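Local atomic coordinates of cytochrome c' (Rhodopseudomonas palustris, PDB entry 1MQV), a protein that carries a covalently bound, high-spin heme c without a sixth iron ligand and has electron transfer activity, though its exact function is not known. Residues Leu68-Glu73 against His117-Ala122; Ala6-Ile11 against Leu54-Ser59. The protein carries 3 engineered substitutions. All coordinates share one frame; numbering follows the deposited sequence.

Contact 1 (Leu68-Glu73 against His117-Ala122). Engineered in segment 68-73: F72 (natural residue Trp). With HEC (heme c), chain C.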
# COMPACT_ATOMS: atom_id res chain seq x y z
N LEU A 68 -7.43 12.93 -3.68
CA LEU A 68 -8.67 13.69 -3.69
C LEU A 68 -8.81 14.60 -2.47
O LEU A 68 -8.32 14.30 -1.39
CB LEU A 68 -9.89 12.73 -3.77
CG LEU A 68 -9.92 11.80 -4.98
CD1 LEU A 68 -11.12 10.85 -4.89
CD2 LEU A 68 -9.99 12.65 -6.28
N PRO A 69 -9.50 15.75 -2.63
CA PRO A 69 -9.64 16.64 -1.48
C PRO A 69 -10.35 16.00 -0.29
O PRO A 69 -10.16 16.44 0.85
CB PRO A 69 -10.41 17.83 -2.05
CG PRO A 69 -10.00 17.84 -3.50
CD PRO A 69 -10.05 16.37 -3.85
N LYS A 70 -11.15 14.97 -0.56
CA LYS A 70 -11.91 14.26 0.47
C LYS A 70 -11.01 13.83 1.62
O LYS A 70 -11.43 13.76 2.78
CB LYS A 70 -12.60 13.05 -0.15
CG LYS A 70 -13.55 12.30 0.84
CD LYS A 70 -14.33 11.18 0.14
CE LYS A 70 -15.18 10.38 1.12
NZ LYS A 70 -16.25 11.19 1.77
N ILE A 71 -9.75 13.58 1.30
CA ILE A 71 -8.78 13.19 2.31
C ILE A 71 -8.78 14.12 3.52
O ILE A 71 -8.77 13.67 4.67
CB ILE A 71 -7.37 13.20 1.70
CG1 ILE A 71 -7.29 12.05 0.67
CG2 ILE A 71 -6.29 13.14 2.83
CD1 ILE A 71 -6.04 12.05 -0.20
N PHE A 72 -8.82 15.42 3.27
CA PHE A 72 -8.76 16.36 4.38
C PHE A 72 -10.03 16.56 5.18
O PHE A 72 -10.03 17.25 6.21
CB PHE A 72 -8.18 17.68 3.87
CG PHE A 72 -6.85 17.48 3.19
CD1 PHE A 72 -5.74 17.11 3.95
CD2 PHE A 72 -6.76 17.45 1.81
CE1 PHE A 72 -4.58 16.71 3.33
CE2 PHE A 72 -5.59 17.05 1.19
CZ PHE A 72 -4.51 16.68 1.94
N GLU A 73 -11.11 15.93 4.73
CA GLU A 73 -12.38 16.00 5.43
C GLU A 73 -12.60 14.72 6.19
O GLU A 73 -13.60 14.60 6.87
CB GLU A 73 -13.55 16.15 4.47
CG GLU A 73 -13.74 17.54 3.90
CD GLU A 73 -15.00 17.64 3.05
OE1 GLU A 73 -16.11 17.50 3.61
OE2 GLU A 73 -14.88 17.85 1.82
N HIS A 117 -8.31 3.59 -2.39
CA HIS A 117 -8.42 4.21 -3.72
C HIS A 117 -9.86 4.61 -4.04
O HIS A 117 -10.10 5.68 -4.55
CB HIS A 117 -7.84 3.29 -4.80
CG HIS A 117 -6.36 3.05 -4.65
ND1 HIS A 117 -5.71 2.00 -5.24
CD2 HIS A 117 -5.42 3.75 -3.97
CE1 HIS A 117 -4.42 2.05 -4.94
NE2 HIS A 117 -4.22 3.11 -4.16
N ASP A 118 -10.84 3.78 -3.69
CA ASP A 118 -12.19 4.15 -4.02
C ASP A 118 -12.68 5.44 -3.37
O ASP A 118 -13.56 6.08 -3.94
CB ASP A 118 -13.17 3.02 -3.73
CG ASP A 118 -12.96 1.81 -4.64
OD1 ASP A 118 -12.42 1.96 -5.75
OD2 ASP A 118 -13.35 0.70 -4.25
N ASP A 119 -12.12 5.83 -2.22
CA ASP A 119 -12.54 7.05 -1.57
C ASP A 119 -11.61 8.24 -1.73
O ASP A 119 -12.06 9.39 -1.75
CB ASP A 119 -12.71 6.87 -0.05
CG ASP A 119 -14.02 6.13 0.34
OD1 ASP A 119 -15.03 6.29 -0.36
OD2 ASP A 119 -14.03 5.39 1.36
N PHE A 120 -10.33 7.97 -1.90
CA PHE A 120 -9.34 9.05 -1.85
C PHE A 120 -8.38 9.23 -3.02
O PHE A 120 -7.49 10.09 -2.91
CB PHE A 120 -8.53 8.82 -0.57
CG PHE A 120 -9.38 8.75 0.68
CD1 PHE A 120 -10.03 9.88 1.14
CD2 PHE A 120 -9.51 7.56 1.41
CE1 PHE A 120 -10.81 9.85 2.32
CE2 PHE A 120 -10.28 7.53 2.58
CZ PHE A 120 -10.93 8.68 3.04
N ARG A 121 -8.55 8.45 -4.08
CA ARG A 121 -7.69 8.54 -5.26
C ARG A 121 -8.51 8.81 -6.51
O ARG A 121 -9.58 8.28 -6.69
CB ARG A 121 -6.90 7.24 -5.44
CG ARG A 121 -5.85 7.28 -6.56
CD ARG A 121 -5.39 5.85 -6.90
NE ARG A 121 -4.42 5.84 -7.98
CZ ARG A 121 -3.60 4.84 -8.23
NH1 ARG A 121 -3.63 3.76 -7.46
NH2 ARG A 121 -2.74 4.90 -9.25
N ALA A 122 -8.02 9.69 -7.38
CA ALA A 122 -8.74 9.96 -8.61
C ALA A 122 -8.81 8.69 -9.50
O ALA A 122 -7.87 7.88 -9.52
CB ALA A 122 -8.06 11.12 -9.37
FE HEC C . -2.32 3.72 -3.44
CHA HEC C . -1.41 6.17 -5.57
CHB HEC C . -0.50 1.47 -5.27
CHC HEC C . -2.58 1.44 -0.96
CHD HEC C . -3.83 6.09 -1.29
NA HEC C . -1.16 3.81 -5.14
C1A HEC C . -0.93 4.94 -5.85
C2A HEC C . -0.09 4.62 -6.95
C3A HEC C . 0.17 3.25 -6.93
C4A HEC C . -0.52 2.77 -5.75
CMA HEC C . 0.94 2.32 -7.81
CAA HEC C . 0.35 5.60 -8.04
CBA HEC C . 1.64 6.26 -7.62
CGA HEC C . 2.24 7.10 -8.76
O1A HEC C . 3.16 6.61 -9.41
O2A HEC C . 1.76 8.23 -8.98
NB HEC C . -1.71 1.89 -3.20
C1B HEC C . -1.08 1.04 -4.09
C2B HEC C . -1.01 -0.36 -3.62
C3B HEC C . -1.60 -0.37 -2.41
C4B HEC C . -2.00 1.04 -2.13
CMB HEC C . -0.40 -1.53 -4.45
CAB HEC C . -1.83 -1.51 -1.52
CBB HEC C . -0.83 -2.42 -1.16
NC HEC C . -2.97 3.78 -1.53
C1C HEC C . -3.03 2.72 -0.63
C2C HEC C . -3.69 3.08 0.56
C3C HEC C . -4.09 4.39 0.50
C4C HEC C . -3.62 4.80 -0.85
CMC HEC C . -4.10 2.08 1.70
CAC HEC C . -4.86 5.25 1.39
CBC HEC C . -4.90 4.91 2.82
ND HEC C . -2.61 5.73 -3.39
C1D HEC C . -3.32 6.54 -2.55
C2D HEC C . -3.42 7.92 -3.07
C3D HEC C . -2.74 7.90 -4.27
C4D HEC C . -2.21 6.56 -4.46
CMD HEC C . -3.95 9.10 -2.20
CAD HEC C . -2.50 9.20 -5.17
CBD HEC C . -1.10 9.73 -4.72
CGD HEC C . -0.83 11.09 -5.35
O1D HEC C . -1.10 11.18 -6.56
O2D HEC C . -0.38 12.02 -4.66
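L68 meets the end of helix 99-120 with both backbone and side chain. L68 N donates to F120 O at 2.9 Å in a nearly straight bond (169°). With CG anti to its own carbonyl carbon (chi1 -58°), the isobutyl group of L68 lies along the backbone where the helix ends. L68 CD1 sits 3.5 Å from R121 O, while L68 CD2 is 4.0 Å from A122 CB. K70 passes at about a right angle to the F120 side chain. K70 CD rests 3.5 Å from D119 O, and K70 CG approaches the ring at F120 CE1; the K70 amine stays apart from the D119 carboxylate, whose salt bridge is with K77. I71 then brings CG1 to within 3.5 Å of F120 CD1 and lays CD1 beside F120 O. The F120 ring also meets F78 edge-to-face. On the heme side, H117 NE2 binds the iron at 2.1 Å as the axial ligand, and the extended R121 chain lays its guanidinium over the macrocycle, R121 NH1 being 3.4 Å from HEC C1A. The contact thus joins the loop before helix 75-95 to the last turn of the ligand-bearing helix by one backbone bond wrapped in hydrocarbon, and the acceptor F120 O, at the helix's end, finds a donor in the loop.

Contact 2 (Ala6-Ile11 against Leu54-Ser59). With HEC (heme c), chain C.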
# COMPACT_ATOMS: atom_id res chain seq x y z
N ALA A 6 5.79 14.60 -4.77
CA ALA A 6 6.72 13.75 -5.48
C ALA A 6 7.20 12.64 -4.56
O ALA A 6 7.38 11.49 -5.00
CB ALA A 6 7.91 14.58 -5.98
N GLN A 7 7.38 12.93 -3.28
CA GLN A 7 7.86 11.91 -2.37
C GLN A 7 6.88 10.77 -2.22
O GLN A 7 7.25 9.60 -2.29
CB GLN A 7 8.05 12.46 -0.97
CG GLN A 7 9.33 13.21 -0.72
CD GLN A 7 9.32 13.85 0.65
OE1 GLN A 7 9.29 15.06 0.76
NE2 GLN A 7 9.33 13.03 1.69
N ARG A 8 5.63 11.13 -2.00
CA ARG A 8 4.60 10.10 -1.77
C ARG A 8 4.31 9.29 -3.02
O ARG A 8 4.07 8.10 -2.94
CB ARG A 8 3.31 10.73 -1.18
CG ARG A 8 2.48 11.57 -2.16
CD ARG A 8 1.68 12.61 -1.42
NE ARG A 8 0.61 13.18 -2.23
CZ ARG A 8 -0.09 14.27 -1.87
NH1 ARG A 8 0.17 14.90 -0.73
NH2 ARG A 8 -1.06 14.72 -2.65
N LYS A 9 4.37 9.91 -4.20
CA LYS A 9 4.13 9.14 -5.41
C LYS A 9 5.24 8.13 -5.63
O LYS A 9 5.00 7.03 -6.17
CB LYS A 9 4.01 10.08 -6.62
CG LYS A 9 2.62 10.74 -6.83
CD LYS A 9 2.75 11.72 -8.02
CE LYS A 9 1.52 11.79 -8.88
NZ LYS A 9 1.82 12.68 -10.02
N ALA A 10 6.46 8.48 -5.22
CA ALA A 10 7.60 7.58 -5.38
C ALA A 10 7.43 6.37 -4.46
O ALA A 10 7.68 5.22 -4.85
CB ALA A 10 8.91 8.31 -5.05
N ILE A 11 6.97 6.63 -3.25
CA ILE A 11 6.76 5.53 -2.28
C ILE A 11 5.58 4.65 -2.75
O ILE A 11 5.65 3.42 -2.64
CB ILE A 11 6.48 6.08 -0.88
CG1 ILE A 11 7.76 6.68 -0.28
CG2 ILE A 11 5.90 4.95 0.03
CD1 ILE A 11 7.46 7.63 0.89
N LEU A 54 2.96 12.34 4.75
CA LEU A 54 3.11 13.04 3.44
C LEU A 54 1.88 13.61 2.73
O LEU A 54 1.91 13.82 1.50
CB LEU A 54 3.85 12.09 2.50
CG LEU A 54 5.17 11.57 2.98
CD1 LEU A 54 5.70 10.56 1.92
CD2 LEU A 54 6.17 12.72 3.11
N PHE A 55 0.78 13.81 3.46
CA PHE A 55 -0.42 14.37 2.86
C PHE A 55 -0.88 15.64 3.61
O PHE A 55 -1.91 15.66 4.26
CB PHE A 55 -1.58 13.33 2.84
CG PHE A 55 -1.36 12.22 1.84
CD1 PHE A 55 -0.54 11.12 2.17
CD2 PHE A 55 -1.91 12.28 0.55
CE1 PHE A 55 -0.28 10.12 1.24
CE2 PHE A 55 -1.66 11.27 -0.39
CZ PHE A 55 -0.83 10.19 -0.04
N PRO A 56 -0.10 16.73 3.51
CA PRO A 56 -0.49 17.97 4.20
C PRO A 56 -1.58 18.73 3.47
O PRO A 56 -1.65 18.71 2.25
CB PRO A 56 0.83 18.76 4.24
CG PRO A 56 1.46 18.40 2.88
CD PRO A 56 1.12 16.90 2.68
N ALA A 57 -2.45 19.42 4.21
CA ALA A 57 -3.51 20.19 3.57
C ALA A 57 -2.95 21.29 2.62
O ALA A 57 -3.59 21.65 1.64
CB ALA A 57 -4.43 20.81 4.64
N ASP A 58 -1.75 21.81 2.89
CA ASP A 58 -1.21 22.84 1.99
C ASP A 58 -0.77 22.27 0.64
O ASP A 58 -0.21 22.98 -0.21
CB ASP A 58 -0.06 23.65 2.65
CG ASP A 58 1.08 22.79 3.12
OD1 ASP A 58 1.43 21.82 2.43
OD2 ASP A 58 1.66 23.10 4.19
N SER A 59 -1.01 20.98 0.42
CA SER A 59 -0.67 20.41 -0.84
C SER A 59 -1.95 19.99 -1.56
O SER A 59 -1.90 19.32 -2.62
CB SER A 59 0.24 19.21 -0.64
OG SER A 59 -0.48 18.03 -0.90
FE HEC C . -2.32 3.72 -3.44
CHA HEC C . -1.41 6.17 -5.57
CHB HEC C . -0.50 1.47 -5.27
CHC HEC C . -2.58 1.44 -0.96
CHD HEC C . -3.83 6.09 -1.29
NA HEC C . -1.16 3.81 -5.14
C1A HEC C . -0.93 4.94 -5.85
C2A HEC C . -0.09 4.62 -6.95
C3A HEC C . 0.17 3.25 -6.93
C4A HEC C . -0.52 2.77 -5.75
CMA HEC C . 0.94 2.32 -7.81
CAA HEC C . 0.35 5.60 -8.04
CBA HEC C . 1.64 6.26 -7.62
CGA HEC C . 2.24 7.10 -8.76
O1A HEC C . 3.16 6.61 -9.41
O2A HEC C . 1.76 8.23 -8.98
NB HEC C . -1.71 1.89 -3.20
C1B HEC C . -1.08 1.04 -4.09
C2B HEC C . -1.01 -0.36 -3.62
C3B HEC C . -1.60 -0.37 -2.41
C4B HEC C . -2.00 1.04 -2.13
CMB HEC C . -0.40 -1.53 -4.45
CAB HEC C . -1.83 -1.51 -1.52
CBB HEC C . -0.83 -2.42 -1.16
NC HEC C . -2.97 3.78 -1.53
C1C HEC C . -3.03 2.72 -0.63
C2C HEC C . -3.69 3.08 0.56
C3C HEC C . -4.09 4.39 0.50
C4C HEC C . -3.62 4.80 -0.85
CMC HEC C . -4.10 2.08 1.70
CAC HEC C . -4.86 5.25 1.39
CBC HEC C . -4.90 4.91 2.82
ND HEC C . -2.61 5.73 -3.39
C1D HEC C . -3.32 6.54 -2.55
C2D HEC C . -3.42 7.92 -3.07
C3D HEC C . -2.74 7.90 -4.27
C4D HEC C . -2.21 6.56 -4.46
CMD HEC C . -3.95 9.10 -2.20
CAD HEC C . -2.50 9.20 -5.17
CBD HEC C . -1.10 9.73 -4.72
CGD HEC C . -0.83 11.09 -5.35
O1D HEC C . -1.10 11.18 -6.56
O2D HEC C . -0.38 12.02 -4.66
O HOH W 1 -2.91 16.71 -2.07
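The propionate-binding side of the heme pocket is built here, where helix 4-27 of the four-helix bundle faces the loop that follows helix 34-50. R8, a heme-binding residue, reaches out from the helix between L54, F55 and the heme. Its CG stands between backbone N and carbonyl carbon (chi1 72°), and from there the chain runs extended to NE. R8 NE donates to HEC O2D at 2.9 Å, nearly straight at 168°. R8 NH1 turns to the loop instead and meets a lone pair of L54 O at 3.0 Å, close to the guanidinium plane. A second, more bent bond runs from R8 NH1 to S59 OG at 3.2 Å, tilted out of that plane. R8 NH2 donates to a water that itself donates to S59 O; the same NH2 is also hydrogen-bonded to T65 OG1. The F55 ring lies almost parallel to the guanidinium, 13° between planes, F55 CD2 lying over the centre of the R8 guanidinium; R8 CD makes a CH-pi contact 3.9 Å from the F55 ring centroid. Beside this polar group, L54 CD1 packs against I11 CD1 at 3.6 Å, and L54 CD2 touches Q7 NE2. A leucine in place of R8 would probably leave the propionate O2D without its charged mate and L54 O without this donor. Each guanidinium nitrogen has a hydrogen-bond partner and one face is covered by F55, so the orientation of the buried cation is fixed, and it probably offsets the propionate's negative charge.

Both contacts border the same heme: contact 1 at the iron and macrocycle, contact 2 at a propionate. Their centres lie about 13 Å apart, and they follow one another along the chain, 54-59 and 68-73 belonging to the single loop between helices 34-50 and 75-95. They also touch directly. The ring of F72, an engineered replacement for the natural Trp, packs against 54-59, with F72 CZ 3.5 Å from P56 O, and I71 CD1 comes 4.2 Å from F55 CD2. F78 further ties them, meeting both F55 and F120 edge-to-face.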